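Long-range contacts in putative uncharacterized protein (Neurospora crassa, PDB 3EUT), which probably acts as a type III pentaketide synthase of the chalcone/stilbene synthase family, building polyketides by acyl transfer: residues A199-C204 with H327-S332; S52-P57 with L174-T179; E238-F243 with V253-V258. All coordinates share one frame; numbering follows the deposited sequence.

Overall arrangement
Followed from the N terminus, the chain first meets itself at contact 2, where the loop leaving strand 51-53 packs on the segment that follows strand 168-175. Contact 1 opens only after contact 2 has closed, at 199-204 ahead of strand 204-211, and closes at 327-332 beyond helix 318-327. Contact 3, the short hairpin of strands 241-246 and 249-254, falls wholly between those two ends; no contact crosses another. Contacts 1 and 2 have centres about 9 Å apart and share polar bonds through D203, whereas contact 3 meets contact 1 by leucine packing between L200 and L254. All three border the bound icosanoic acid.

Contact 1: residues A199-C204 with H327-S332; sequences ALFSDC and HGNSSS. With DCR (icosanoic acid), chain E.
The hydroxyl of S202 is held by two partners from the other segment: OG donates to H327 O at 2.7 Å and is hydrogen-bonded to S330 OG, also at 2.7 Å. With chi1 at 57°, OG stands between the backbone N and carbonyl carbon of S202, which turns it onto the end of helix 318-327. Beside these bonds the backbones form a single bridge between F201 and N329: N329 N donates to L200 O (2.9 Å, 158° at the hydrogen), and S202 N donates to N329 O at 2.9 Å. The side chains of F201 and N329 run side by side and point the same way, ring and amide 42° apart, with F201 CE1 3.4 Å from N329 ND2. Icosanoic acid C4 lies 3.7 Å above one face of the F201 ring, over its centre. N329 OD1 accepts from S331 N at 2.9 Å, an Asx turn that helps fix the amide's rotation. H296 NE2 is bonded to N329 OD1, and N329 ND2 to OD1 of the modified residue CSD at position 143, consistent with the Cys-His-Asn triad of this family. C204 CB and S330 CB pack tightly at 3.5 Å. The contact thus joins the lead-in to strand 204-211 to the loop between helices 318-327 and 334-342, deep in the chain, with strands 51-53 and 168-175 alongside.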
loop_
_atom_site.group_PDB
_atom_site.type_symbol
_atom_site.label_atom_id
_atom_site.label_comp_id
_atom_site.label_asym_id
_atom_site.label_seq_id
_atom_site.Cartn_x
_atom_site.Cartn_y
_atom_site.Cartn_z
ATOM N N ALA A 199 9.708 -18.807 15.026
ATOM C CA ALA A 199 11.118 -19.194 15.029
ATOM C C ALA A 199 12.004 -18.313 14.117
ATOM O O ALA A 199 13.234 -18.293 14.262
ATOM C CB ALA A 199 11.247 -20.658 14.646
ATOM N N LEU A 200 11.380 -17.585 13.198
ATOM C CA LEU A 200 12.116 -16.968 12.084
ATOM C C LEU A 200 12.244 -15.459 12.149
ATOM O O LEU A 200 13.309 -14.903 11.867
ATOM C CB LEU A 200 11.443 -17.338 10.754
ATOM C CG LEU A 200 11.559 -18.777 10.232
ATOM C CD1 LEU A 200 10.812 -18.913 8.893
ATOM C CD2 LEU A 200 13.018 -19.224 10.067
ATOM N N PHE A 201 11.148 -14.795 12.496
ATOM C CA PHE A 201 11.004 -13.361 12.240
ATOM C C PHE A 201 11.480 -12.456 13.377
ATOM O O PHE A 201 11.440 -12.837 14.548
ATOM C CB PHE A 201 9.562 -13.045 11.837
ATOM C CG PHE A 201 9.157 -13.655 10.519
ATOM C CD1 PHE A 201 9.532 -13.053 9.313
ATOM C CD2 PHE A 201 8.395 -14.821 10.477
ATOM C CE1 PHE A 201 9.161 -13.606 8.103
ATOM C CE2 PHE A 201 8.016 -15.395 9.253
ATOM C CZ PHE A 201 8.402 -14.792 8.069
ATOM N N SER A 202 11.966 -11.272 13.009
ATOM C CA SER A 202 12.495 -10.295 13.974
ATOM C C SER A 202 12.080 -8.879 13.560
ATOM O O SER A 202 11.328 -8.715 12.587
ATOM C CB SER A 202 14.019 -10.405 14.051
ATOM O OG SER A 202 14.616 -10.220 12.777
ATOM N N ASP A 203 12.578 -7.868 14.277
ATOM C CA ASP A 203 12.204 -6.467 14.049
ATOM C C ASP A 203 13.377 -5.650 13.508
ATOM O O ASP A 203 14.521 -5.857 13.916
ATOM C CB ASP A 203 11.723 -5.807 15.350
ATOM C CG ASP A 203 10.681 -6.642 16.098
ATOM O OD1 ASP A 203 10.043 -7.509 15.486
ATOM O OD2 ASP A 203 10.493 -6.426 17.303
ATOM N N CYS A 204 13.076 -4.693 12.628
ATOM C CA CYS A 204 14.105 -3.865 11.996
ATOM C C CYS A 204 13.438 -2.760 11.178
ATOM O O CYS A 204 12.309 -2.928 10.676
ATOM C CB CYS A 204 14.971 -4.710 11.050
ATOM S SG CYS A 204 16.413 -3.867 10.328
ATOM N N HIS A 327 20.672 -11.593 13.372
ATOM C CA HIS A 327 19.468 -10.761 13.532
ATOM C C HIS A 327 18.147 -11.444 13.180
ATOM O O HIS A 327 17.097 -10.968 13.579
ATOM C CB HIS A 327 19.597 -9.439 12.739
ATOM C CG HIS A 327 20.780 -8.611 13.142
ATOM N ND1 HIS A 327 20.720 -7.663 14.139
ATOM C CD2 HIS A 327 22.063 -8.618 12.708
ATOM C CE1 HIS A 327 21.907 -7.101 14.285
ATOM N NE2 HIS A 327 22.745 -7.674 13.439
ATOM N N GLY A 328 18.202 -12.548 12.445
ATOM C CA GLY A 328 16.982 -13.241 12.018
ATOM C C GLY A 328 16.344 -12.646 10.769
ATOM O O GLY A 328 16.907 -11.744 10.141
ATOM N N ASN A 329 15.165 -13.142 10.407
ATOM C CA ASN A 329 14.447 -12.643 9.205
ATOM C C ASN A 329 13.538 -11.460 9.583
ATOM O O ASN A 329 12.512 -11.673 10.227
ATOM C CB ASN A 329 13.647 -13.816 8.590
ATOM C CG ASN A 329 12.801 -13.418 7.354
ATOM O OD1 ASN A 329 12.693 -12.252 6.990
ATOM N ND2 ASN A 329 12.187 -14.414 6.730
ATOM N N SER A 330 13.912 -10.225 9.209
ATOM C CA SER A 330 13.104 -9.022 9.517
ATOM C C SER A 330 12.199 -8.600 8.341
ATOM O O SER A 330 11.916 -7.413 8.140
ATOM C CB SER A 330 13.991 -7.832 9.928
ATOM O OG SER A 330 14.887 -8.185 10.970
ATOM N N SER A 331 11.764 -9.600 7.586
ATOM C CA SER A 331 10.819 -9.450 6.502
ATOM C C SER A 331 11.321 -8.389 5.518
ATOM O O SER A 331 12.479 -8.453 5.093
ATOM C CB SER A 331 9.401 -9.201 7.059
ATOM O OG SER A 331 8.421 -9.119 6.039
ATOM N N SER A 332 10.480 -7.416 5.175
ATOM C CA SER A 332 10.823 -6.443 4.119
ATOM C C SER A 332 12.048 -5.572 4.396
ATOM O O SER A 332 12.645 -5.015 3.463
ATOM C CB SER A 332 9.623 -5.537 3.820
ATOM O OG SER A 332 9.341 -4.707 4.932
HETATM O O1 DCR E . 4.188 -13.932 5.738
HETATM C C1 DCR E . 4.954 -12.965 5.999
HETATM O O2 DCR E . 5.179 -12.032 5.192
HETATM C C2 DCR E . 5.649 -12.945 7.345
HETATM C C3 DCR E . 5.569 -11.589 8.051
HETATM C C4 DCR E . 6.106 -11.613 9.491
HETATM C C5 DCR E . 5.497 -12.723 10.346
HETATM C C6 DCR E . 5.522 -12.437 11.848
HETATM C C7 DCR E . 5.382 -13.728 12.656
HETATM C C8 DCR E . 5.464 -13.537 14.169
HETATM C C9 DCR E . 6.831 -13.982 14.678
HETATM C C10 DCR E . 6.991 -13.835 16.186
HETATM C C11 DCR E . 8.473 -13.771 16.543
HETATM C C12 DCR E . 8.746 -14.359 17.920
HETATM C C13 DCR E . 9.054 -13.270 18.932
HETATM C C14 DCR E . 10.176 -13.621 19.907
HETATM C C15 DCR E . 10.444 -12.423 20.811
HETATM C C16 DCR E . 9.938 -12.578 22.245
HETATM C C17 DCR E . 8.947 -11.483 22.653
HETATM C C18 DCR E . 9.479 -10.058 22.544
HETATM C C19 DCR E . 8.523 -9.104 23.242
HETATM C C20 DCR E . 8.229 -7.873 22.417
#

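Contact 2: residues S52-P57 with L174-T179; sequences SSIGNP and LEVSTT. With DCR (icosanoic acid), chain E.
I54 and T178 bury the most surface here, one by an apolar fit and the other by a polar one. The delta methyl of I54 enters between two residues of the opposing segment: CD1 is 3.5 Å from T179 CG2 and 3.7 Å from V176 CG1, and the I54 side chain crosses each at about a right angle. The extended chi2 of 173° carries CD1 onward to both methyl groups. V176, third in buried surface, offers just CG1 to this wedge. Helix 70-96 continues the apolar patch, with V76 beside I54, F77 beside V176 and L73 beside T179.

T178 works through its two branches. OG1 is hydrogen-bonded to D203 OD2, which accepts from I54 N as well; CG2 lies 3.7 Å from S52 O. S53 OG lies 2.8 Å from T178 OG1 and 3.0 Å from G55 O, and its one proton can serve only one of them at a time, the choice not being settled.

Icosanoic acid runs past these polar groups, its C13 3.6 Å from T178 CB and its C18 3.5 Å from S53 OG. S53 OG, the hydroxyl nearest the alkyl chain, thus has protein oxygens close by, while T178 meets the lipid with CB and turns OG1 to D203 and S53. This side of the bound icosanoic acid can therefore touch hydrocarbon while T178 OG1 stays satisfied, and S53 OG probably does too; if ionised, D203 would strengthen the network.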
loop_
_atom_site.group_PDB
_atom_site.type_symbol
_atom_site.label_atom_id
_atom_site.label_comp_id
_atom_site.label_asym_id
_atom_site.label_seq_id
_atom_site.Cartn_x
_atom_site.Cartn_y
_atom_site.Cartn_z
ATOM N N SER A 52 16.570 -9.731 16.621
ATOM C CA SER A 52 16.302 -8.348 17.011
ATOM C C SER A 52 14.851 -8.150 17.430
ATOM O O SER A 52 13.917 -8.563 16.725
ATOM C CB SER A 52 16.639 -7.412 15.853
ATOM O OG SER A 52 18.043 -7.273 15.770
ATOM N N SER A 53 14.652 -7.515 18.577
ATOM C CA SER A 53 13.294 -7.243 19.036
ATOM C C SER A 53 13.213 -5.883 19.706
ATOM O O SER A 53 14.180 -5.409 20.308
ATOM C CB SER A 53 12.836 -8.333 20.018
ATOM O OG SER A 53 11.564 -8.033 20.553
ATOM N N ILE A 54 12.044 -5.270 19.604
ATOM C CA ILE A 54 11.738 -4.038 20.319
ATOM C C ILE A 54 11.663 -4.249 21.850
ATOM O O ILE A 54 11.647 -3.281 22.600
ATOM C CB ILE A 54 10.399 -3.404 19.838
ATOM C CG1 ILE A 54 9.237 -4.382 20.062
ATOM C CG2 ILE A 54 10.497 -2.937 18.364
ATOM C CD1 ILE A 54 7.891 -3.802 19.794
ATOM N N GLY A 55 11.596 -5.497 22.299
ATOM C CA GLY A 55 11.531 -5.783 23.732
ATOM C C GLY A 55 12.100 -7.125 24.134
ATOM O O GLY A 55 12.726 -7.815 23.325
ATOM N N ASN A 56 11.900 -7.485 25.402
ATOM C CA ASN A 56 12.268 -8.800 25.913
ATOM C C ASN A 56 11.036 -9.567 26.439
ATOM O O ASN A 56 9.926 -9.010 26.461
ATOM C CB ASN A 56 13.390 -8.679 26.967
ATOM C CG ASN A 56 12.974 -7.909 28.208
ATOM O OD1 ASN A 56 11.813 -7.949 28.646
ATOM N ND2 ASN A 56 13.935 -7.218 28.804
ATOM N N PRO A 57 11.209 -10.851 26.841
ATOM C CA PRO A 57 10.098 -11.642 27.394
ATOM C C PRO A 57 9.297 -11.045 28.571
ATOM O O PRO A 57 8.221 -11.559 28.882
ATOM C CB PRO A 57 10.779 -12.957 27.802
ATOM C CG PRO A 57 11.906 -13.075 26.847
ATOM C CD PRO A 57 12.432 -11.670 26.735
ATOM N N LEU A 174 9.827 -1.112 7.379
ATOM C CA LEU A 174 9.731 -1.210 8.828
ATOM C C LEU A 174 8.904 -2.442 9.151
ATOM O O LEU A 174 7.765 -2.555 8.701
ATOM C CB LEU A 174 9.040 0.031 9.416
ATOM C CG LEU A 174 8.640 -0.053 10.906
ATOM C CD1 LEU A 174 9.876 -0.370 11.789
ATOM C CD2 LEU A 174 7.981 1.221 11.374
ATOM N N GLU A 175 9.469 -3.367 9.922
ATOM C CA GLU A 175 8.713 -4.526 10.364
ATOM C C GLU A 175 8.856 -4.739 11.874
ATOM O O GLU A 175 9.961 -4.663 12.433
ATOM C CB GLU A 175 9.115 -5.772 9.587
ATOM C CG GLU A 175 9.036 -5.609 8.031
ATOM C CD GLU A 175 7.606 -5.670 7.475
ATOM O OE1 GLU A 175 6.638 -5.686 8.277
ATOM O OE2 GLU A 175 7.452 -5.707 6.224
ATOM N N VAL A 176 7.719 -4.958 12.520
ATOM C CA VAL A 176 7.680 -5.306 13.933
ATOM C C VAL A 176 6.870 -6.594 14.046
ATOM O O VAL A 176 5.643 -6.570 14.173
ATOM C CB VAL A 176 7.087 -4.167 14.811
ATOM C CG1 VAL A 176 7.009 -4.607 16.293
ATOM C CG2 VAL A 176 7.917 -2.910 14.698
ATOM N N SER A 177 7.573 -7.722 14.005
ATOM C CA SER A 177 6.927 -9.024 14.053
ATOM C C SER A 177 6.961 -9.683 15.435
ATOM O O SER A 177 6.132 -10.543 15.719
ATOM C CB SER A 177 7.527 -9.957 13.005
ATOM O OG SER A 177 8.937 -9.897 12.997
ATOM N N THR A 178 7.897 -9.295 16.294
ATOM C CA THR A 178 8.103 -10.074 17.527
ATOM C C THR A 178 6.954 -9.958 18.530
ATOM O O THR A 178 6.792 -10.836 19.380
ATOM C CB THR A 178 9.442 -9.788 18.232
ATOM O OG1 THR A 178 9.504 -8.415 18.625
ATOM C CG2 THR A 178 10.627 -10.167 17.335
ATOM N N THR A 179 6.169 -8.886 18.410
ATOM C CA THR A 179 4.989 -8.645 19.246
ATOM C C THR A 179 3.862 -9.645 19.018
ATOM O O THR A 179 2.942 -9.733 19.834
ATOM C CB THR A 179 4.401 -7.228 19.018
ATOM O OG1 THR A 179 4.299 -6.956 17.606
ATOM C CG2 THR A 179 5.274 -6.188 19.656
HETATM O O1 DCR E . 4.188 -13.932 5.738
HETATM C C1 DCR E . 4.954 -12.965 5.999
HETATM O O2 DCR E . 5.179 -12.032 5.192
HETATM C C2 DCR E . 5.649 -12.945 7.345
HETATM C C3 DCR E . 5.569 -11.589 8.051
HETATM C C4 DCR E . 6.106 -11.613 9.491
HETATM C C5 DCR E . 5.497 -12.723 10.346
HETATM C C6 DCR E . 5.522 -12.437 11.848
HETATM C C7 DCR E . 5.382 -13.728 12.656
HETATM C C8 DCR E . 5.464 -13.537 14.169
HETATM C C9 DCR E . 6.831 -13.982 14.678
HETATM C C10 DCR E . 6.991 -13.835 16.186
HETATM C C11 DCR E . 8.473 -13.771 16.543
HETATM C C12 DCR E . 8.746 -14.359 17.920
HETATM C C13 DCR E . 9.054 -13.270 18.932
HETATM C C14 DCR E . 10.176 -13.621 19.907
HETATM C C15 DCR E . 10.444 -12.423 20.811
HETATM C C16 DCR E . 9.938 -12.578 22.245
HETATM C C17 DCR E . 8.947 -11.483 22.653
HETATM C C18 DCR E . 9.479 -10.058 22.544
HETATM C C19 DCR E . 8.523 -9.104 23.242
HETATM C C20 DCR E . 8.229 -7.873 22.417
#

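Contact 3: residues E238-F243 with V253-V258; sequences EHDLGF and VLSPRV. With DCR (icosanoic acid), chain E.
D240 and R257 meet in a salt bridge carried by one close pair, D240 OD2 to R257 NH1 at 2.7 Å; R257 NE stays 4.0 Å from D240 OD1 and 4.1 Å from D240 OD2, and the 54° between carboxylate and guanidinium planes agrees with this. The arginine chain bends at chi3 (74°) to bring NH1 there. The H239 ring is tilted 26° from the guanidinium, and the two approach obliquely, while D240 OD2 stands above one face of the imidazole, offset toward the rim. The other carboxylate oxygen faces S255: OG donates to D240 OD1 at 2.6 Å, on the anti side, and accepts from R257 N at 3.1 Å, a capping bond just ahead of helix 258-275.

Backbone pairing continues this junction into the hairpin. S255 N bonds to D240 O at 2.9 Å, and G242 and V253 form an antiparallel hydrogen-bonded pair, with V253 N to G242 O at 2.9 Å. Between the D240–S255 bond and the G242–V253 pair, L241 and L254, a non-hydrogen-bonded pair, lie side by side with CD1 atoms 4.1 Å apart.

D240 thus ties the hairpin base to the start of helix 258-275 by a salt bridge and hydrogen bonds; the arginine probably favours its ionised form.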
loop_
_atom_site.group_PDB
_atom_site.type_symbol
_atom_site.label_atom_id
_atom_site.label_comp_id
_atom_site.label_asym_id
_atom_site.label_seq_id
_atom_site.Cartn_x
_atom_site.Cartn_y
_atom_site.Cartn_z
ATOM N N GLU A 238 -0.634 -19.239 -3.847
ATOM C CA GLU A 238 -1.217 -18.321 -2.843
ATOM C C GLU A 238 -1.360 -18.945 -1.455
ATOM O O GLU A 238 -1.193 -18.265 -0.443
ATOM C CB GLU A 238 -2.600 -17.827 -3.264
ATOM C CG GLU A 238 -2.647 -17.106 -4.571
ATOM C CD GLU A 238 -2.970 -18.011 -5.751
ATOM O OE1 GLU A 238 -2.926 -19.252 -5.607
ATOM O OE2 GLU A 238 -3.259 -17.463 -6.836
ATOM N N HIS A 239 -1.678 -20.238 -1.430
ATOM C CA HIS A 239 -1.986 -20.980 -0.205
ATOM C C HIS A 239 -0.721 -21.378 0.540
ATOM O O HIS A 239 -0.784 -21.842 1.686
ATOM C CB HIS A 239 -2.788 -22.243 -0.564
ATOM C CG HIS A 239 -2.111 -23.112 -1.583
ATOM N ND1 HIS A 239 -1.851 -22.686 -2.872
ATOM C CD2 HIS A 239 -1.615 -24.372 -1.498
ATOM C CE1 HIS A 239 -1.237 -23.649 -3.537
ATOM N NE2 HIS A 239 -1.085 -24.684 -2.728
ATOM N N ASP A 240 0.426 -21.187 -0.106
ATOM C CA ASP A 240 1.705 -21.590 0.465
ATOM C C ASP A 240 2.326 -20.568 1.403
ATOM O O ASP A 240 3.132 -20.920 2.268
ATOM C CB ASP A 240 2.684 -21.944 -0.651
ATOM C CG ASP A 240 2.329 -23.251 -1.330
ATOM O OD1 ASP A 240 2.372 -24.295 -0.640
ATOM O OD2 ASP A 240 2.010 -23.237 -2.538
ATOM N N LEU A 241 1.924 -19.308 1.254
ATOM C CA LEU A 241 2.626 -18.207 1.903
ATOM C C LEU A 241 1.710 -17.003 2.030
ATOM O O LEU A 241 1.156 -16.541 1.041
ATOM C CB LEU A 241 3.878 -17.859 1.098
ATOM C CG LEU A 241 4.922 -16.887 1.651
ATOM C CD1 LEU A 241 5.410 -17.330 3.023
ATOM C CD2 LEU A 241 6.075 -16.825 0.669
ATOM N N GLY A 242 1.552 -16.510 3.253
ATOM C CA GLY A 242 0.588 -15.445 3.527
ATOM C C GLY A 242 0.585 -14.961 4.966
ATOM O O GLY A 242 1.309 -15.484 5.822
ATOM N N PHE A 243 -0.259 -13.969 5.229
ATOM C CA PHE A 243 -0.289 -13.275 6.506
ATOM C C PHE A 243 -1.698 -12.699 6.629
ATOM O O PHE A 243 -1.983 -11.637 6.085
ATOM C CB PHE A 243 0.794 -12.181 6.502
ATOM C CG PHE A 243 1.321 -11.798 7.872
ATOM C CD1 PHE A 243 1.633 -10.462 8.153
ATOM C CD2 PHE A 243 1.567 -12.761 8.853
ATOM C CE1 PHE A 243 2.153 -10.087 9.396
ATOM C CE2 PHE A 243 2.081 -12.401 10.096
ATOM C CZ PHE A 243 2.379 -11.060 10.371
ATOM N N VAL A 253 0.866 -17.926 7.304
ATOM C CA VAL A 253 0.692 -19.124 6.488
ATOM C C VAL A 253 2.055 -19.388 5.844
ATOM O O VAL A 253 2.614 -18.504 5.212
ATOM C CB VAL A 253 -0.396 -18.937 5.403
ATOM C CG1 VAL A 253 -0.508 -20.189 4.504
ATOM C CG2 VAL A 253 -1.745 -18.586 6.039
ATOM N N LEU A 254 2.599 -20.590 6.030
ATOM C CA LEU A 254 3.944 -20.908 5.538
ATOM C C LEU A 254 4.094 -22.402 5.429
ATOM O O LEU A 254 4.302 -23.090 6.433
ATOM C CB LEU A 254 5.022 -20.285 6.433
ATOM C CG LEU A 254 6.537 -20.499 6.315
ATOM C CD1 LEU A 254 7.055 -20.539 4.877
ATOM C CD2 LEU A 254 7.201 -19.357 7.074
ATOM N N SER A 255 3.974 -22.896 4.198
ATOM C CA SER A 255 3.932 -24.331 3.912
ATOM C C SER A 255 5.329 -24.886 3.659
ATOM O O SER A 255 6.259 -24.120 3.409
ATOM C CB SER A 255 3.046 -24.588 2.691
ATOM O OG SER A 255 3.814 -24.530 1.505
ATOM N N PRO A 256 5.479 -26.227 3.705
ATOM C CA PRO A 256 6.755 -26.870 3.383
ATOM C C PRO A 256 7.187 -26.695 1.926
ATOM O O PRO A 256 8.367 -26.868 1.621
ATOM C CB PRO A 256 6.483 -28.354 3.675
ATOM C CG PRO A 256 5.302 -28.349 4.610
ATOM C CD PRO A 256 4.465 -27.221 4.099
ATOM N N ARG A 257 6.248 -26.344 1.049
ATOM C CA ARG A 257 6.523 -26.173 -0.383
ATOM C C ARG A 257 7.363 -24.936 -0.709
ATOM O O ARG A 257 7.994 -24.877 -1.759
ATOM C CB ARG A 257 5.216 -26.050 -1.175
ATOM C CG ARG A 257 4.218 -27.176 -1.048
ATOM C CD ARG A 257 2.998 -26.865 -1.924
ATOM N NE ARG A 257 3.278 -27.040 -3.347
ATOM C CZ ARG A 257 2.681 -26.374 -4.333
ATOM N NH1 ARG A 257 1.778 -25.434 -4.081
ATOM N NH2 ARG A 257 3.011 -26.638 -5.589
ATOM N N VAL A 258 7.342 -23.941 0.176
ATOM C CA VAL A 258 7.909 -22.621 -0.143
ATOM C C VAL A 258 9.355 -22.641 -0.681
ATOM O O VAL A 258 9.606 -22.134 -1.789
ATOM C CB VAL A 258 7.689 -21.582 1.008
ATOM C CG1 VAL A 258 8.492 -20.312 0.773
ATOM C CG2 VAL A 258 6.217 -21.235 1.113
HETATM O O1 DCR E . 4.188 -13.932 5.738
HETATM C C1 DCR E . 4.954 -12.965 5.999
HETATM O O2 DCR E . 5.179 -12.032 5.192
HETATM C C2 DCR E . 5.649 -12.945 7.345
HETATM C C3 DCR E . 5.569 -11.589 8.051
HETATM C C4 DCR E . 6.106 -11.613 9.491
HETATM C C5 DCR E . 5.497 -12.723 10.346
HETATM C C6 DCR E . 5.522 -12.437 11.848
HETATM C C7 DCR E . 5.382 -13.728 12.656
HETATM C C8 DCR E . 5.464 -13.537 14.169
HETATM C C9 DCR E . 6.831 -13.982 14.678
HETATM C C10 DCR E . 6.991 -13.835 16.186
HETATM C C11 DCR E . 8.473 -13.771 16.543
HETATM C C12 DCR E . 8.746 -14.359 17.920
HETATM C C13 DCR E . 9.054 -13.270 18.932
HETATM C C14 DCR E . 10.176 -13.621 19.907
HETATM C C15 DCR E . 10.444 -12.423 20.811
HETATM C C16 DCR E . 9.938 -12.578 22.245
HETATM C C17 DCR E . 8.947 -11.483 22.653
HETATM C C18 DCR E . 9.479 -10.058 22.544
HETATM C C19 DCR E . 8.523 -9.104 23.242
HETATM C C20 DCR E . 8.229 -7.873 22.417
#